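Local coordinates for Glyco_hydro_cc domain-containing protein (Pseudomonas viridiflava, PDB 6UAV) that probably hydrolyses internal beta-1,3-glucosidic bonds of beta-1,3-glucans, as an endo-beta-1,3-glucanase of glycoside hydrolase family GH128, subgroup II, at residues R104-S109 / D151-Y156; Q100-L105 / A141-A146. One frame throughout, in Å; residues are numbered along the deposited sequence.

Interaction 1 of 2, residues R104-S109 / D151-Y156; sequences RLEQIS and DPQIDY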
ATOM      1  N   ARG A 104       9.025  18.377  -3.854  1.00 13.56           N
ATOM      2  CA  ARG A 104       8.304  18.612  -2.554  1.00 14.49           C
ATOM      3  C   ARG A 104       8.388  17.366  -1.652  1.00 13.52           C
ATOM      4  O   ARG A 104       8.613  17.515  -0.432  1.00 13.80           O
ATOM      5  CB  ARG A 104       6.863  19.050  -2.841  1.00 15.60           C
ATOM      6  CG  ARG A 104       6.782  20.485  -3.350  1.00 18.48           C
ATOM      7  CD  ARG A 104       5.385  20.802  -3.845  1.00 20.22           C
ATOM      8  NE  ARG A 104       4.318  20.721  -2.865  1.00 21.26           N
ATOM      9  CZ  ARG A 104       3.036  20.771  -3.196  1.00 23.98           C
ATOM     10  NH1 ARG A 104       2.733  20.975  -4.475  1.00 25.83           N
ATOM     11  NH2 ARG A 104       2.080  20.714  -2.271  1.00 24.06           N
ATOM     12  N   LEU A 105       8.225  16.168  -2.220  1.00 12.77           N
ATOM     13  CA  LEU A 105       8.350  14.884  -1.491  1.00 12.42           C
ATOM     14  C   LEU A 105       9.795  14.660  -1.101  1.00 12.79           C
ATOM     15  O   LEU A 105      10.048  14.203   0.029  1.00 13.63           O
ATOM     16  CB  LEU A 105       7.779  13.746  -2.336  1.00 12.62           C
ATOM     17  CG  LEU A 105       6.348  13.987  -2.816  1.00 12.92           C
ATOM     18  CD1 LEU A 105       5.934  12.825  -3.630  1.00 12.99           C
ATOM     19  CD2 LEU A 105       5.358  14.198  -1.655  1.00 13.54           C
ATOM     20  N   GLU A 106      10.740  14.907  -2.015  1.00 12.59           N
ATOM     21  CA  GLU A 106      12.167  14.770  -1.682  1.00 12.46           C
ATOM     22  C   GLU A 106      12.515  15.728  -0.547  1.00 12.85           C
ATOM     23  O   GLU A 106      13.425  15.406   0.292  1.00 12.40           O
ATOM     24  CB  GLU A 106      12.997  15.042  -2.950  1.00 12.42           C
ATOM     25  CG  GLU A 106      12.840  13.974  -3.978  1.00 12.46           C
ATOM     26  CD  GLU A 106      13.518  14.249  -5.300  1.00 12.88           C
ATOM     27  OE1 GLU A 106      13.628  15.426  -5.642  1.00 13.71           O
ATOM     28  OE2 GLU A 106      13.916  13.252  -5.996  1.00 13.46           O
ATOM     29  N   GLN A 107      11.983  16.937  -0.580  1.00 13.38           N
ATOM     30  CA  GLN A 107      12.245  17.917   0.485  1.00 14.61           C
ATOM     31  C   GLN A 107      11.710  17.334   1.807  1.00 13.62           C
ATOM     32  O   GLN A 107      12.408  17.383   2.859  1.00 14.60           O
ATOM     33  CB  GLN A 107      11.620  19.273   0.165  1.00 15.87           C
ATOM     34  CG  GLN A 107      11.892  20.234   1.325  1.00 19.08           C
ATOM     35  CD  GLN A 107      11.397  21.644   1.078  1.00 21.68           C
ATOM     36  OE1 GLN A 107      10.187  21.884   0.927  1.00 26.00           O
ATOM     37  NE2 GLN A 107      12.336  22.577   1.084  1.00 22.34           N
ATOM     38  N   ILE A 108      10.502  16.797   1.800  1.00 13.56           N
ATOM     39  CA  ILE A 108       9.890  16.215   3.045  1.00 14.04           C
ATOM     40  C   ILE A 108      10.789  15.058   3.523  1.00 13.83           C
ATOM     41  O   ILE A 108      11.116  14.997   4.714  1.00 14.40           O
ATOM     42  CB  ILE A 108       8.442  15.785   2.792  1.00 14.30           C
ATOM     43  CG1 ILE A 108       7.515  16.985   2.638  1.00 15.35           C
ATOM     44  CG2 ILE A 108       7.998  14.786   3.866  1.00 14.84           C
ATOM     45  CD1 ILE A 108       6.248  16.686   1.833  1.00 15.73           C
ATOM     46  N   SER A 109      11.305  14.249   2.604  1.00 13.13           N
ATOM     47  CA  SER A 109      12.262  13.171   2.954  1.00 13.10           C
ATOM     48  C   SER A 109      13.514  13.738   3.597  1.00 13.50           C
ATOM     49  O   SER A 109      13.929  13.191   4.644  1.00 14.16           O
ATOM     50  CB  SER A 109      12.571  12.298   1.736  1.00 12.45           C
ATOM     51  OG  SER A 109      13.573  11.351   2.059  1.00 12.27           O
ATOM     52  N   ASP A 151      17.928  10.872 -11.457  1.00 17.25           N
ATOM     53  CA  ASP A 151      16.702  10.074 -11.260  1.00 16.98           C
ATOM     54  C   ASP A 151      15.938  10.580 -10.039  1.00 15.33           C
ATOM     55  O   ASP A 151      16.563  11.022  -9.099  1.00 14.82           O
ATOM     56  CB  ASP A 151      17.023   8.579 -11.091  1.00 19.20           C
ATOM     57  CG  ASP A 151      17.330   7.843 -12.398  1.00 22.04           C
ATOM     58  OD1 ASP A 151      17.007   8.350 -13.484  1.00 23.14           O
ATOM     59  OD2 ASP A 151      17.810   6.738 -12.277  1.00 26.48           O
ATOM     60  N   PRO A 152      14.601  10.460 -10.025  1.00 14.52           N
ATOM     61  CA  PRO A 152      13.803  10.788  -8.835  1.00 14.47           C
ATOM     62  C   PRO A 152      14.207   9.865  -7.690  1.00 14.84           C
ATOM     63  O   PRO A 152      14.583   8.689  -7.930  1.00 15.09           O
ATOM     64  CB  PRO A 152      12.363  10.542  -9.268  1.00 14.09           C
ATOM     65  CG  PRO A 152      12.483   9.527 -10.387  1.00 14.03           C
ATOM     66  CD  PRO A 152      13.762   9.884 -11.091  1.00 14.43           C
ATOM     67  N   GLN A 153      14.173  10.393  -6.460  1.00 14.49           N
ATOM     68  CA  GLN A 153      14.428   9.533  -5.281  1.00 14.24           C
ATOM     69  C   GLN A 153      13.262   8.560  -5.138  1.00 13.84           C
ATOM     70  O   GLN A 153      12.133   9.010  -4.955  1.00 13.74           O
ATOM     71  CB  GLN A 153      14.464  10.402  -4.035  1.00 14.43           C
ATOM     72  CG  GLN A 153      14.758   9.595  -2.757  1.00 14.02           C
ATOM     73  CD  GLN A 153      14.568  10.459  -1.521  1.00 14.52           C
ATOM     74  OE1 GLN A 153      14.783  11.669  -1.593  1.00 16.88           O
ATOM     75  NE2 GLN A 153      14.157   9.863  -0.400  1.00 12.90           N
ATOM     76  N   ILE A 154      13.538   7.282  -5.262  1.00 13.50           N
ATOM     77  CA  ILE A 154      12.528   6.222  -5.034  1.00 13.42           C
ATOM     78  C   ILE A 154      13.210   5.231  -4.124  1.00 13.38           C
ATOM     79  O   ILE A 154      14.172   4.589  -4.548  1.00 13.46           O
ATOM     80  CB  ILE A 154      12.010   5.587  -6.332  1.00 14.30           C
ATOM     81  CG1 ILE A 154      11.252   6.584  -7.231  1.00 14.80           C
ATOM     82  CG2 ILE A 154      11.076   4.413  -5.944  1.00 14.50           C
ATOM     83  CD1 ILE A 154      10.811   5.948  -8.532  1.00 15.35           C
ATOM     84  N   ASP A 155      12.777   5.163  -2.879  1.00 12.94           N
ATOM     85  CA  ASP A 155      13.347   4.196  -1.910  1.00 13.46           C
ATOM     86  C   ASP A 155      12.692   2.824  -2.155  1.00 13.24           C
ATOM     87  O   ASP A 155      13.450   1.796  -2.197  1.00 14.81           O
ATOM     88  CB  ASP A 155      13.239   4.744  -0.491  1.00 13.59           C
ATOM     89  CG  ASP A 155      14.025   6.024  -0.309  1.00 14.71           C
ATOM     90  OD1 ASP A 155      15.320   5.959  -0.427  1.00 15.85           O
ATOM     91  OD2 ASP A 155      13.354   7.104  -0.176  1.00 12.84           O
ATOM     92  N   TYR A 156      11.381   2.810  -2.366  1.00 12.93           N
ATOM     93  CA  TYR A 156      10.611   1.581  -2.690  1.00 11.94           C
ATOM     94  C   TYR A 156       9.589   2.002  -3.698  1.00 11.46           C
ATOM     95  O   TYR A 156       8.991   3.054  -3.465  1.00 10.77           O
ATOM     96  CB  TYR A 156       9.829   1.027  -1.484  1.00 12.07           C
ATOM     97  CG  TYR A 156      10.731   0.508  -0.415  1.00 13.53           C
ATOM     98  CD1 TYR A 156      11.387   1.350   0.442  1.00 15.12           C
ATOM     99  CD2 TYR A 156      10.963  -0.850  -0.322  1.00 14.33           C
ATOM    100  CE1 TYR A 156      12.273   0.844   1.371  1.00 16.71           C
ATOM    101  CE2 TYR A 156      11.825  -1.357   0.630  1.00 15.97           C
ATOM    102  CZ  TYR A 156      12.470  -0.505   1.482  1.00 16.90           C
ATOM    103  OH  TYR A 156      13.360  -1.072   2.361  1.00 22.49           O
TER
HETATM  104  O   HOH W   1      16.517  12.931  -7.033  1.00 15.72           O
HETATM  105  O   HOH W   2      15.593  13.686  -0.053  1.00 18.65           O
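Glu106, on helix 95-112, faces Gln153, in the extended loop that leads into strand 156-161, with their CA atoms 6.7 Å apart; no backbone-to-backbone hydrogen bond joins the two segments. The two long side chains run antiparallel past one another, Glu106 reaching for the loop backbone and Gln153 for the next turn of the helix, with carboxylate and amide planes only 17° apart. Glu106 OE2 accepts the backbone N-H of Gln153 at 2.9 Å in a nearly straight bond that meets the oxygen almost along its C-O axis. Where the chains pass, Glu106 CG lies 3.9 Å from Gln153 CB. Gln153 leaves its backbone with CG anti to N (chi1 -179°) and stays extended, which carries the amide across to Ser109. There Gln153 NE2 donates both hydrogens, one to Ser109 OG at 2.9 Å and one to the syn lone pair of Asp155 OD2, also at 2.9 Å. Both acceptors lie within a few degrees of the amide plane, so the pair of bonds fixes the rotation of the amide and identifies its nitrogen end. At the oxygen end of the amide, a water donates to Gln153 OE1 and to the helix carbonyl Glu106 O; a second water donates to Glu106 OE2 and Asp151 O. Beyond the two segments, Glu106 OE1 is hydrogen-bonded to Tyr143 OH, Ser109 OG to Val114 O, and Asp155 OD2 to Leu116 N on the neighbouring barrel strand. The contact thus joins an outer helix of the TIM barrel to the approach to the sixth strand through polar groups: with a backbone N-H, a tyrosine hydroxyl and a water around its carboxylate, Glu106 is probably stabilised as the anion.

Interaction 2 of 2, residues Q100-L105 / A141-A146; sequences QLWPRL and AAYASA
Trp102 and Tyr143 meet between two outer helices of the TIM barrel, 95-112 and 132-146, as an offset edge-to-face aromatic pair. The edge of the indole is directed toward the face of the phenol ring, with the planes 84° apart and the centroid of the five-membered ring 5.6 Å from that of Tyr143. The closest touch comes from the aliphatic root of the tryptophan: Trp102 CB lies 3.8 Å from Tyr143 CD2, while Trp102 CD1 approaches CE2 of the same ring. Tyr143 stretches across the gap with CG anti to its own amide nitrogen (chi1 -175°), and this brings the CD2-CE2 side of the ring to helix 95-112. Pro103 lies alongside the same ring, its CG 4.1 Å from Tyr143 CE2. This proline has no N-H to give to the preceding turn, in keeping with the kink of the helix here. Around the pair, Phe139 makes another edge-to-face contact with Trp102, and His147 stacks on Tyr143. The polar ends look elsewhere: Trp102 NE1 donates to Gln153 O, and Tyr143 OH, besides its bond to Glu106, is hydrogen-bonded to Arg150 NH2. Within helix 95-112 itself, Leu105 touches one face of the indole, its CD1 3.6 Å above the plane of the Trp102 ring, near the rim rather than the centre.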
ATOM      1  N   GLN A 100       6.578  17.071 -11.322  1.00 13.97           N
ATOM      2  CA  GLN A 100       6.455  18.431 -10.730  1.00 15.43           C
ATOM      3  C   GLN A 100       6.304  18.338  -9.194  1.00 14.90           C
ATOM      4  O   GLN A 100       6.897  19.179  -8.449  1.00 15.44           O
ATOM      5  CB  GLN A 100       5.285  19.189 -11.375  1.00 17.13           C
ATOM      6  CG  GLN A 100       5.058  20.609 -10.848  1.00 19.42           C
ATOM      7  CD  GLN A 100       4.216  21.424 -11.815  1.00 21.83           C
ATOM      8  OE1 GLN A 100       3.623  20.919 -12.749  1.00 27.63           O
ATOM      9  NE2 GLN A 100       4.109  22.710 -11.615  1.00 26.06           N
ATOM     10  N   LEU A 101       5.526  17.402  -8.681  1.00 14.61           N
ATOM     11  CA  LEU A 101       5.333  17.207  -7.217  1.00 14.12           C
ATOM     12  C   LEU A 101       6.634  16.729  -6.574  1.00 13.41           C
ATOM     13  O   LEU A 101       6.861  16.989  -5.401  1.00 12.86           O
ATOM     14  CB  LEU A 101       4.180  16.226  -6.982  1.00 14.65           C
ATOM     15  CG  LEU A 101       3.877  15.872  -5.528  1.00 15.26           C
ATOM     16  CD1 LEU A 101       3.452  17.097  -4.751  1.00 15.60           C
ATOM     17  CD2 LEU A 101       2.829  14.792  -5.429  1.00 15.99           C
ATOM     18  N   TRP A 102       7.407  15.928  -7.277  1.00 12.57           N
ATOM     19  CA  TRP A 102       8.389  15.041  -6.607  1.00 11.95           C
ATOM     20  C   TRP A 102       9.353  15.811  -5.731  1.00 12.76           C
ATOM     21  O   TRP A 102       9.675  15.348  -4.625  1.00 12.80           O
ATOM     22  CB  TRP A 102       9.107  14.136  -7.636  1.00 12.24           C
ATOM     23  CG  TRP A 102       9.531  12.840  -7.012  1.00 11.64           C
ATOM     24  CD1 TRP A 102      10.774  12.442  -6.573  1.00 11.89           C
ATOM     25  CD2 TRP A 102       8.636  11.785  -6.657  1.00 11.88           C
ATOM     26  NE1 TRP A 102      10.684  11.198  -6.017  1.00 11.89           N
ATOM     27  CE2 TRP A 102       9.401  10.777  -6.030  1.00 12.13           C
ATOM     28  CE3 TRP A 102       7.262  11.589  -6.792  1.00 12.95           C
ATOM     29  CZ2 TRP A 102       8.846   9.577  -5.578  1.00 12.91           C
ATOM     30  CZ3 TRP A 102       6.729  10.374  -6.386  1.00 12.84           C
ATOM     31  CH2 TRP A 102       7.513   9.394  -5.799  1.00 13.07           C
ATOM     32  N   PRO A 103       9.908  16.969  -6.161  1.00 12.87           N
ATOM     33  CA  PRO A 103      10.881  17.693  -5.315  1.00 13.26           C
ATOM     34  C   PRO A 103      10.305  18.049  -3.927  1.00 13.27           C
ATOM     35  O   PRO A 103      11.072  18.090  -2.955  1.00 13.03           O
ATOM     36  CB  PRO A 103      11.259  18.928  -6.145  1.00 14.38           C
ATOM     37  CG  PRO A 103      11.033  18.442  -7.613  1.00 14.25           C
ATOM     38  CD  PRO A 103       9.767  17.614  -7.489  1.00 13.62           C
ATOM     39  N   ARG A 104       9.025  18.377  -3.854  1.00 13.56           N
ATOM     40  CA  ARG A 104       8.304  18.612  -2.554  1.00 14.49           C
ATOM     41  C   ARG A 104       8.388  17.366  -1.652  1.00 13.52           C
ATOM     42  O   ARG A 104       8.613  17.515  -0.432  1.00 13.80           O
ATOM     43  CB  ARG A 104       6.863  19.050  -2.841  1.00 15.60           C
ATOM     44  CG  ARG A 104       6.782  20.485  -3.350  1.00 18.48           C
ATOM     45  CD  ARG A 104       5.385  20.802  -3.845  1.00 20.22           C
ATOM     46  NE  ARG A 104       4.318  20.721  -2.865  1.00 21.26           N
ATOM     47  CZ  ARG A 104       3.036  20.771  -3.196  1.00 23.98           C
ATOM     48  NH1 ARG A 104       2.733  20.975  -4.475  1.00 25.83           N
ATOM     49  NH2 ARG A 104       2.080  20.714  -2.271  1.00 24.06           N
ATOM     50  N   LEU A 105       8.225  16.168  -2.220  1.00 12.77           N
ATOM     51  CA  LEU A 105       8.350  14.884  -1.491  1.00 12.42           C
ATOM     52  C   LEU A 105       9.795  14.660  -1.101  1.00 12.79           C
ATOM     53  O   LEU A 105      10.048  14.203   0.029  1.00 13.63           O
ATOM     54  CB  LEU A 105       7.779  13.746  -2.336  1.00 12.62           C
ATOM     55  CG  LEU A 105       6.348  13.987  -2.816  1.00 12.92           C
ATOM     56  CD1 LEU A 105       5.934  12.825  -3.630  1.00 12.99           C
ATOM     57  CD2 LEU A 105       5.358  14.198  -1.655  1.00 13.54           C
ATOM     58  N   ALA A 141      11.814   9.943 -16.945  1.00 11.97           N
ATOM     59  CA  ALA A 141      12.351  10.819 -18.009  1.00 12.58           C
ATOM     60  C   ALA A 141      11.978  12.286 -17.712  1.00 11.92           C
ATOM     61  O   ALA A 141      12.796  13.157 -18.002  1.00 11.68           O
ATOM     62  CB  ALA A 141      11.822  10.335 -19.332  1.00 12.83           C
ATOM     63  N   ALA A 142      10.772  12.526 -17.169  1.00 11.87           N
ATOM     64  CA  ALA A 142      10.289  13.892 -16.869  1.00 11.88           C
ATOM     65  C   ALA A 142      11.128  14.446 -15.723  1.00 12.25           C
ATOM     66  O   ALA A 142      11.614  15.587 -15.778  1.00 13.08           O
ATOM     67  CB  ALA A 142       8.843  13.889 -16.519  1.00 11.85           C
ATOM     68  N   TYR A 143      11.277  13.671 -14.662  1.00 12.34           N
ATOM     69  CA  TYR A 143      12.062  14.125 -13.494  1.00 12.45           C
ATOM     70  C   TYR A 143      13.502  14.389 -13.945  1.00 12.76           C
ATOM     71  O   TYR A 143      14.081  15.463 -13.662  1.00 12.46           O
ATOM     72  CB  TYR A 143      11.990  13.125 -12.347  1.00 11.86           C
ATOM     73  CG  TYR A 143      12.694  13.704 -11.151  1.00 12.08           C
ATOM     74  CD1 TYR A 143      14.056  13.634 -11.042  1.00 12.45           C
ATOM     75  CD2 TYR A 143      12.012  14.387 -10.147  1.00 12.39           C
ATOM     76  CE1 TYR A 143      14.734  14.173  -9.962  1.00 12.51           C
ATOM     77  CE2 TYR A 143      12.670  14.966  -9.078  1.00 12.45           C
ATOM     78  CZ  TYR A 143      14.038  14.833  -8.960  1.00 13.03           C
ATOM     79  OH  TYR A 143      14.759  15.424  -7.959  1.00 13.23           O
ATOM     80  N   ALA A 144      14.155  13.444 -14.661  1.00 11.68           N
ATOM     81  CA  ALA A 144      15.567  13.579 -15.044  1.00 11.98           C
ATOM     82  C   ALA A 144      15.734  14.823 -15.927  1.00 12.12           C
ATOM     83  O   ALA A 144      16.699  15.530 -15.766  1.00 12.53           O
ATOM     84  CB  ALA A 144      16.070  12.339 -15.735  1.00 12.25           C
ATOM     85  N   SER A 145      14.798  15.100 -16.830  1.00 12.19           N
ATOM     86  CA  SER A 145      14.805  16.313 -17.666  1.00 12.46           C
ATOM     87  C   SER A 145      14.899  17.592 -16.806  1.00 13.06           C
ATOM     88  O   SER A 145      15.676  18.537 -17.155  1.00 13.40           O
ATOM     89  CB  SER A 145      13.576  16.335 -18.543  1.00 12.01           C
ATOM     90  OG  SER A 145      13.601  17.504 -19.348  1.00 12.52           O
ATOM     91  N   ALA A 146      14.089  17.645 -15.753  1.00 13.00           N
ATOM     92  CA  ALA A 146      14.008  18.842 -14.884  1.00 13.74           C
ATOM     93  C   ALA A 146      15.189  18.947 -13.908  1.00 14.62           C
ATOM     94  O   ALA A 146      15.277  20.032 -13.249  1.00 15.03           O
ATOM     95  CB  ALA A 146      12.674  18.840 -14.180  1.00 13.47           C
TER

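From the N terminus, the chain reaches helix 95-112, which supplies one side of both contacts, passes through strand 115-121, and enters helix 132-146. There interaction 2 closes the shorter loop, 100-105 to 141-146. After the turn beyond that helix, the chain comes back along 151-156, where interaction 1 closes on 104-109 just before strand 156-161. The first segments share Arg104 and Leu105; because interaction 1 starts later and ends later than interaction 2, the two closures cross rather than nest. With centres about 9 Å apart, each hands a polar group to the other, Tyr143 to Glu106 and Gln153 to Trp102, tying two successive barrel helices to the loop that follows the second of them.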